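Local coordinates for protein acetyl-CoA acetyltransferase (PDB 6BN2) that probably catalyses the thiolase condensation of two acetyl-CoA molecules to acetoacetyl-CoA and its reversal, through an acyl-cysteine intermediate, at residues N316-F321 with Y380-I385; N371-N376 with I395-I400. All blocks are in the same frame, centred on the assembly; numbering follows the deposited sequence. Where two conformers were deposited one is given.

Contact 1: residues N316-F321 with Y380-I385; sequences NDIDFF and YGAAAI
F320 and F321 run parallel to G381 and A382, with F320 CA 4.9 Å from G381 CA and F321 CA equally far from A382 CA, and the pairing includes a hydrogen bond from A382 N to F320 O (3.1 Å, 157° at the hydrogen) in the carbonyl plane, continued by a backbone bond between A382 and E322. One step earlier in the chain, D319 N donates to Y380 O over 2.8 Å, with the donor tilted 28° from that carbonyl's plane. CA-H groups of G381 and F321 add contacts to F320 O and A382 O. Beside Y380 N, one water joins both segments: it donates to D317 O and D319 OD2 and accepts from Y380 N, while D319 OD2 also accepts a hydrogen bond from K379 N. The Y380 ring brings its edge, CD2, up to D317 O (3.6 Å). I318 lies across Y380 at about a right angle, its CD1 on Y380 CB (3.9 Å). With chi1 at -55° for CG1, CG2 falls anti to the backbone N, and I318 places that methyl 4.1 Å from A382 CB and over one face of the F321 ring, toward the rim. A382 CB meets F321 CD2 at the same distance, closing a three-way apolar cluster. Helix 300-311 covers this side through L304 and L308; F320 turns to the other, against V372 and L373 of helix 358-375. Within this chain, strand 320-323 is outermost at this end of the large mixed sheet, with 380-387 between it and 391-399.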
ATOM      1  N   ASN A 316      -4.452  24.238  22.129  1.00 18.80           N
ATOM      2  CA  ASN A 316      -3.548  25.118  22.870  1.00 20.95           C
ATOM      3  C   ASN A 316      -2.346  24.386  23.451  1.00 22.99           C
ATOM      4  O   ASN A 316      -1.362  25.038  23.814  1.00 25.90           O
ATOM      5  CB  ASN A 316      -4.297  25.818  24.003  1.00 24.33           C
ATOM      6  CG  ASN A 316      -4.867  27.156  23.578  1.00 31.14           C
ATOM      7  OD1 ASN A 316      -4.872  27.491  22.389  1.00 35.02           O
ATOM      8  ND2 ASN A 316      -5.346  27.932  24.546  1.00 38.07           N
ATOM      9  N   ASP A 317      -2.407  23.060  23.573  1.00 20.11           N
ATOM     10  CA  ASP A 317      -1.276  22.298  24.095  1.00 20.80           C
ATOM     11  C   ASP A 317      -0.187  22.062  23.058  1.00 21.65           C
ATOM     12  O   ASP A 317       0.907  21.619  23.424  1.00 20.89           O
ATOM     13  CB  ASP A 317      -1.768  20.951  24.632  1.00 21.94           C
ATOM     14  CG  ASP A 317      -2.628  21.106  25.878  1.00 21.88           C
ATOM     15  OD1 ASP A 317      -2.172  21.736  26.859  1.00 24.31           O
ATOM     16  OD2 ASP A 317      -3.781  20.632  25.887  1.00 24.13           O
ATOM     17  N   ILE A 318      -0.452  22.332  21.787  1.00 17.89           N
ATOM     18  CA  ILE A 318       0.510  22.053  20.727  1.00 15.58           C
ATOM     19  C   ILE A 318       1.411  23.265  20.536  1.00 19.67           C
ATOM     20  O   ILE A 318       0.926  24.388  20.352  1.00 21.21           O
ATOM     21  CB  ILE A 318      -0.196  21.702  19.411  1.00 16.81           C
ATOM     22  CG1 ILE A 318      -1.172  20.531  19.601  1.00 18.78           C
ATOM     23  CG2 ILE A 318       0.857  21.410  18.344  1.00 19.13           C
ATOM     24  CD1 ILE A 318      -0.513  19.234  20.110  1.00 20.21           C
ATOM     25  N   ASP A 319       2.729  23.041  20.594  1.00 17.45           N
ATOM     26  CA  ASP A 319       3.675  24.144  20.457  1.00 16.65           C
ATOM     27  C   ASP A 319       3.963  24.478  18.996  1.00 18.28           C
ATOM     28  O   ASP A 319       4.093  25.656  18.642  1.00 18.13           O
ATOM     29  CB  ASP A 319       4.981  23.800  21.172  1.00 18.17           C
ATOM     30  CG  ASP A 319       4.818  23.734  22.688  1.00 26.45           C
ATOM     31  OD1 ASP A 319       4.028  24.530  23.236  1.00 27.49           O
ATOM     32  OD2 ASP A 319       5.492  22.903  23.339  1.00 26.58           O
ATOM     33  N   PHE A 320       4.090  23.459  18.146  1.00 17.47           N
ATOM     34  CA  PHE A 320       4.427  23.663  16.742  1.00 16.22           C
ATOM     35  C   PHE A 320       3.672  22.672  15.885  1.00 15.43           C
ATOM     36  O   PHE A 320       3.389  21.550  16.313  1.00 16.25           O
ATOM     37  CB  PHE A 320       5.941  23.530  16.498  1.00 16.57           C
ATOM     38  CG  PHE A 320       6.707  24.676  17.060  1.00 15.77           C
ATOM     39  CD1 PHE A 320       7.216  24.625  18.356  1.00 18.11           C
ATOM     40  CD2 PHE A 320       6.845  25.847  16.328  1.00 18.54           C
ATOM     41  CE1 PHE A 320       7.880  25.731  18.905  1.00 20.34           C
ATOM     42  CE2 PHE A 320       7.523  26.951  16.863  1.00 21.64           C
ATOM     43  CZ  PHE A 320       8.036  26.893  18.152  1.00 24.27           C
ATOM     44  N   PHE A 321       3.373  23.100  14.656  1.00 14.47           N
ATOM     45  CA  PHE A 321       2.586  22.323  13.704  1.00 13.23           C
ATOM     46  C   PHE A 321       3.345  22.193  12.396  1.00 14.09           C
ATOM     47  O   PHE A 321       4.026  23.132  11.970  1.00 16.02           O
ATOM     48  CB  PHE A 321       1.244  22.993  13.374  1.00 14.80           C
ATOM     49  CG  PHE A 321       0.365  23.236  14.563  1.00 13.74           C
ATOM     50  CD1 PHE A 321       0.546  24.369  15.352  1.00 18.81           C
ATOM     51  CD2 PHE A 321      -0.668  22.357  14.872  1.00 15.67           C
ATOM     52  CE1 PHE A 321      -0.282  24.620  16.445  1.00 21.50           C
ATOM     53  CE2 PHE A 321      -1.503  22.594  15.971  1.00 17.26           C
ATOM     54  CZ  PHE A 321      -1.310  23.725  16.753  1.00 18.86           C
ATOM     55  N   TYR A 380       4.956  19.376  22.778  1.00 19.39           N
ATOM     56  CA  TYR A 380       4.060  18.701  21.846  1.00 18.63           C
ATOM     57  C   TYR A 380       4.086  19.337  20.460  1.00 16.95           C
ATOM     58  O   TYR A 380       4.080  20.565  20.316  1.00 17.88           O
ATOM     59  CB  TYR A 380       2.627  18.706  22.378  1.00 17.06           C
ATOM     60  CG  TYR A 380       2.420  17.878  23.622  1.00 18.58           C
ATOM     61  CD1 TYR A 380       2.679  16.508  23.617  1.00 19.60           C
ATOM     62  CD2 TYR A 380       1.939  18.454  24.787  1.00 21.65           C
ATOM     63  CE1 TYR A 380       2.486  15.743  24.753  1.00 22.30           C
ATOM     64  CE2 TYR A 380       1.735  17.696  25.922  1.00 24.22           C
ATOM     65  CZ  TYR A 380       2.006  16.341  25.896  1.00 24.80           C
ATOM     66  OH  TYR A 380       1.800  15.594  27.030  1.00 27.70           O
ATOM     67  N   GLY A 381       4.082  18.485  19.436  1.00 15.12           N
ATOM     68  CA  GLY A 381       3.904  18.935  18.071  1.00 14.62           C
ATOM     69  C   GLY A 381       2.826  18.120  17.383  1.00 14.89           C
ATOM     70  O   GLY A 381       2.497  17.005  17.793  1.00 16.77           O
ATOM     71  N   ALA A 382       2.276  18.691  16.317  1.00 15.32           N
ATOM     72  CA  ALA A 382       1.313  17.952  15.507  1.00 14.40           C
ATOM     73  C   ALA A 382       1.633  18.135  14.032  1.00 13.94           C
ATOM     74  O   ALA A 382       2.021  19.222  13.600  1.00 14.53           O
ATOM     75  CB  ALA A 382      -0.134  18.400  15.777  1.00 17.25           C
ATOM     76  N   ALA A 383       1.472  17.069  13.260  1.00 13.75           N
ATOM     77  CA  ALA A 383       1.638  17.127  11.816  1.00 13.34           C
ATOM     78  C   ALA A 383       0.371  16.600  11.164  1.00 14.51           C
ATOM     79  O   ALA A 383      -0.263  15.692  11.685  1.00 13.89           O
ATOM     80  CB  ALA A 383       2.827  16.289  11.344  1.00 14.21           C
ATOM     81  N   ALA A 384       0.021  17.166  10.009  1.00 12.27           N
ATOM     82  CA  ALA A 384      -1.168  16.703   9.299  1.00 11.64           C
ATOM     83  C   ALA A 384      -0.979  16.926   7.812  1.00 12.65           C
ATOM     84  O   ALA A 384      -0.263  17.836   7.395  1.00 13.76           O
ATOM     85  CB  ALA A 384      -2.438  17.432   9.781  1.00 12.66           C
ATOM     86  N   ILE A 385      -1.621  16.075   7.010  1.00 12.05           N
ATOM     87  CA  ILE A 385      -1.438  16.114   5.562  1.00 10.79           C
ATOM     88  C   ILE A 385      -2.723  15.640   4.896  1.00 13.94           C
ATOM     89  O   ILE A 385      -3.332  14.657   5.330  1.00 14.27           O
ATOM     90  CB  ILE A 385      -0.201  15.286   5.151  1.00 11.35           C
ATOM     91  CG1 ILE A 385       0.064  15.373   3.637  1.00 12.50           C
ATOM     92  CG2 ILE A 385      -0.346  13.795   5.577  1.00 13.36           C
ATOM     93  CD1 ILE A 385       1.537  15.033   3.285  1.00 13.83           C
TER
HETATM   94  O   HOH W   1       3.387  21.526  24.457  1.00 26.74           O

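Contact 2: residues N371-N376 with I395-I400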
ATOM      1  N   ASN A 371      12.534  17.883  14.538  1.00 14.55           N
ATOM      2  CA  ASN A 371      13.639  18.811  14.682  1.00 16.03           C
ATOM      3  C   ASN A 371      13.170  20.218  15.009  1.00 14.12           C
ATOM      4  O   ASN A 371      13.842  20.914  15.765  1.00 16.82           O
ATOM      5  CB  ASN A 371      14.491  18.750  13.417  1.00 15.83           C
ATOM      6  CG  ASN A 371      15.249  17.448  13.351  1.00 18.20           C
ATOM      7  OD1 ASN A 371      14.831  16.478  12.679  1.00 19.91           O
ATOM      8  ND2 ASN A 371      16.317  17.377  14.117  1.00 17.56           N
ATOM      9  N   VAL A 372      12.021  20.645  14.483  1.00 15.06           N
ATOM     10  CA  VAL A 372      11.444  21.925  14.900  1.00 16.88           C
ATOM     11  C   VAL A 372      11.233  21.951  16.411  1.00 15.78           C
ATOM     12  O   VAL A 372      11.566  22.935  17.088  1.00 17.00           O
ATOM     13  CB  VAL A 372      10.126  22.195  14.152  1.00 14.72           C
ATOM     14  CG1 VAL A 372       9.327  23.289  14.876  1.00 17.09           C
ATOM     15  CG2 VAL A 372      10.377  22.578  12.687  1.00 17.21           C
ATOM     16  N   LEU A 373      10.675  20.867  16.967  1.00 14.84           N
ATOM     17  CA  LEU A 373      10.451  20.842  18.413  1.00 15.60           C
ATOM     18  C   LEU A 373      11.764  20.951  19.190  1.00 19.85           C
ATOM     19  O   LEU A 373      11.842  21.675  20.186  1.00 20.14           O
ATOM     20  CB  LEU A 373       9.687  19.578  18.816  1.00 16.09           C
ATOM     21  CG  LEU A 373       8.277  19.441  18.256  1.00 16.31           C
ATOM     22  CD1 LEU A 373       7.738  18.067  18.682  1.00 16.78           C
ATOM     23  CD2 LEU A 373       7.365  20.571  18.756  1.00 18.03           C
ATOM     24  N   LYS A 374      12.808  20.246  18.754  1.00 17.72           N
ATOM     25  CA  LYS A 374      14.079  20.316  19.470  1.00 17.14           C
ATOM     26  C   LYS A 374      14.722  21.689  19.319  1.00 20.63           C
ATOM     27  O   LYS A 374      15.271  22.229  20.288  1.00 22.86           O
ATOM     28  CB  LYS A 374      15.012  19.210  18.979  1.00 17.89           C
ATOM     29  CG  LYS A 374      14.506  17.831  19.390  1.00 18.72           C
ATOM     30  CD  LYS A 374      15.422  16.705  18.942  1.00 20.01           C
ATOM     31  CE  LYS A 374      14.837  15.373  19.388  1.00 20.49           C
ATOM     32  NZ  LYS A 374      14.637  15.354  20.869  1.00 19.96           N
ATOM     33  N   GLN A 375      14.638  22.275  18.117  1.00 20.24           N
ATOM     34  CA  GLN A 375      15.229  23.591  17.873  1.00 19.32           C
ATOM     35  C   GLN A 375      14.591  24.668  18.732  1.00 20.78           C
ATOM     36  O   GLN A 375      15.236  25.679  19.052  1.00 24.05           O
ATOM     37  CB  GLN A 375      15.090  23.949  16.392  1.00 18.53           C
ATOM     38  CG  GLN A 375      16.017  23.102  15.507  1.00 18.52           C
ATOM     39  CD  GLN A 375      15.547  22.983  14.072  1.00 18.79           C
ATOM     40  OE1 GLN A 375      14.634  23.684  13.638  1.00 20.51           O
ATOM     41  NE2 GLN A 375      16.167  22.071  13.327  1.00 19.73           N
ATOM     42  N   ASN A 376      13.338  24.470  19.120  1.00 19.54           N
ATOM     43  CA  ASN A 376      12.593  25.455  19.887  1.00 19.32           C
ATOM     44  C   ASN A 376      12.339  25.017  21.326  1.00 24.65           C
ATOM     45  O   ASN A 376      11.544  25.658  22.018  1.00 26.34           O
ATOM     46  CB  ASN A 376      11.281  25.756  19.155  1.00 20.57           C
ATOM     47  CG  ASN A 376      11.514  26.488  17.845  1.00 23.26           C
ATOM     48  OD1 ASN A 376      11.674  27.710  17.840  1.00 26.64           O
ATOM     49  ND2 ASN A 376      11.564  25.756  16.737  1.00 21.69           N
ATOM     50  N   ILE A 395      -0.980  13.371  13.202  1.00 12.52           N
ATOM     51  CA  ILE A 395      -0.240  12.679  14.246  1.00 14.53           C
ATOM     52  C   ILE A 395       0.244  13.709  15.262  1.00 14.20           C
ATOM     53  O   ILE A 395       0.601  14.837  14.902  1.00 14.31           O
ATOM     54  CB  ILE A 395       0.920  11.852  13.642  1.00 12.64           C
ATOM     55  CG1 ILE A 395       1.601  10.990  14.708  1.00 14.60           C
ATOM     56  CG2 ILE A 395       1.940  12.770  12.897  1.00 15.51           C
ATOM     57  CD1 ILE A 395       2.581   9.973  14.088  1.00 17.19           C
ATOM     58  N   VAL A 396       0.199  13.332  16.541  1.00 13.55           N
ATOM     59  CA  VAL A 396       0.670  14.165  17.648  1.00 12.49           C
ATOM     60  C   VAL A 396       1.892  13.486  18.242  1.00 14.26           C
ATOM     61  O   VAL A 396       1.854  12.283  18.535  1.00 15.81           O
ATOM     62  CB  VAL A 396      -0.439  14.343  18.707  1.00 15.07           C
ATOM     63  CG1 VAL A 396       0.083  15.156  19.901  1.00 15.26           C
ATOM     64  CG2 VAL A 396      -1.662  15.015  18.078  1.00 17.04           C
ATOM     65  N   ILE A 397       2.984  14.241  18.419  1.00 16.02           N
ATOM     66  CA  ILE A 397       4.185  13.659  19.003  1.00 15.86           C
ATOM     67  C   ILE A 397       4.621  14.507  20.183  1.00 16.47           C
ATOM     68  O   ILE A 397       4.245  15.674  20.318  1.00 16.77           O
ATOM     69  CB  ILE A 397       5.347  13.517  17.995  1.00 17.17           C
ATOM     70  CG1 ILE A 397       5.838  14.884  17.528  1.00 16.97           C
ATOM     71  CG2 ILE A 397       4.951  12.610  16.823  1.00 14.69           C
ATOM     72  CD1 ILE A 397       7.078  14.805  16.613  1.00 20.35           C
ATOM     73  N   GLU A 398       5.393  13.882  21.067  1.00 15.98           N
ATOM     74  CA  GLU A 398       5.950  14.554  22.232  1.00 16.97           C
ATOM     75  C   GLU A 398       7.462  14.527  22.101  1.00 20.03           C
ATOM     76  O   GLU A 398       8.063  13.452  22.034  1.00 18.04           O
ATOM     77  CB  GLU A 398       5.507  13.890  23.539  1.00 18.70           C
ATOM     78  CG  GLU A 398       6.115  14.587  24.776  1.00 18.05           C
ATOM     79  CD  GLU A 398       5.874  13.825  26.074  1.00 28.45           C
ATOM     80  OE1 GLU A 398       5.105  12.838  26.062  1.00 27.52           O
ATOM     81  OE2 GLU A 398       6.460  14.215  27.107  1.00 30.43           O
ATOM     82  N   ASN A 399       8.066  15.702  22.042  1.00 16.61           N
ATOM     83  CA  ASN A 399       9.521  15.789  22.045  1.00 18.30           C
ATOM     84  C   ASN A 399      10.080  15.293  23.374  1.00 19.52           C
ATOM     85  O   ASN A 399       9.582  15.649  24.447  1.00 20.81           O
ATOM     86  CB  ASN A 399       9.945  17.236  21.789  1.00 19.14           C
ATOM     87  CG  ASN A 399      11.460  17.416  21.829  1.00 20.23           C
ATOM     88  OD1 ASN A 399      12.207  16.544  21.374  1.00 21.69           O
ATOM     89  ND2 ASN A 399      11.921  18.548  22.385  1.00 19.74           N
ATOM     90  N   ILE A 400      11.115  14.459  23.302  1.00 19.51           N
ATOM     91  CA  ILE A 400      11.821  13.954  24.477  0.59 19.93           C
ATOM     92  C   ILE A 400      13.137  14.718  24.557  1.00 22.92           C
ATOM     93  O   ILE A 400      13.995  14.572  23.680  1.00 27.09           O
ATOM     94  CB  ILE A 400      12.050  12.436  24.394  0.59 22.75           C
ATOM     95  CG1 ILE A 400      10.715  11.692  24.243  0.59 24.43           C
ATOM     96  CG2 ILE A 400      12.845  11.940  25.603  0.59 24.01           C
ATOM     97  CD1 ILE A 400       9.684  12.056  25.288  0.59 24.50           C
TER
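L373 and N399 pass one another in opposite directions, L373 CB lying 3.8 Å from N399 CB, where helix 371-375 rests on the end of strand 395-399. The axes of these short segments approach to 8.8 Å at -36°, so the helix runs roughly along the strand and L373 points toward it. Further along its side chain, L373 CD1 lies against I397 CG1 at 3.9 Å, the two side chains crossing at a slant. I397 holds CG1 between its backbone N and carbonyl carbon, which directs that branch at the leucine, while L369 and I370 of helix 358-375 also touch I397. K374 takes the polar flank. Its chain is extended through chi3 and bends only at chi4 (-57°), so that CG passes 3.3 Å from N399 OD1 and NZ then returns to the same oxygen. The resulting hydrogen bond, K374 NZ to N399 OD1, is 2.8 Å long and lies in the carbonyl plane, with a C=O...donor angle of 155°. N399 ND2 donates to A378 O, so both ends of the amide are engaged and its rotation is fixed. K374 NZ also hydrogen-bonds L280 O and comes within 3.0 Å of I400 O. The ammonium is therefore met by neutral carbonyl oxygens, an arrangement that probably favours its charged form and joins the helix end to the strand end beside a leucine-isoleucine contact.

From the N terminus, the chain leaves 316-321, passes through helix 328-338 and helix 358-375, and returns at 380-385, where contact 1 closes a loop of 58 intervening residues, 33 of them helical. Contact 2 opens inside that loop at 371-376 and closes beyond it at 395-400, with 18 residues between, so the two cross rather than nest. Their centres are about 9 Å apart. Probable hydrogen bonds from I395 N to A383 O and from I397 N to G381 O join the adjacent strands, and F320 CE1 packs on N376 CB. Together they bind helix 358-375 and the last three strands of the thiolase C-terminal domain.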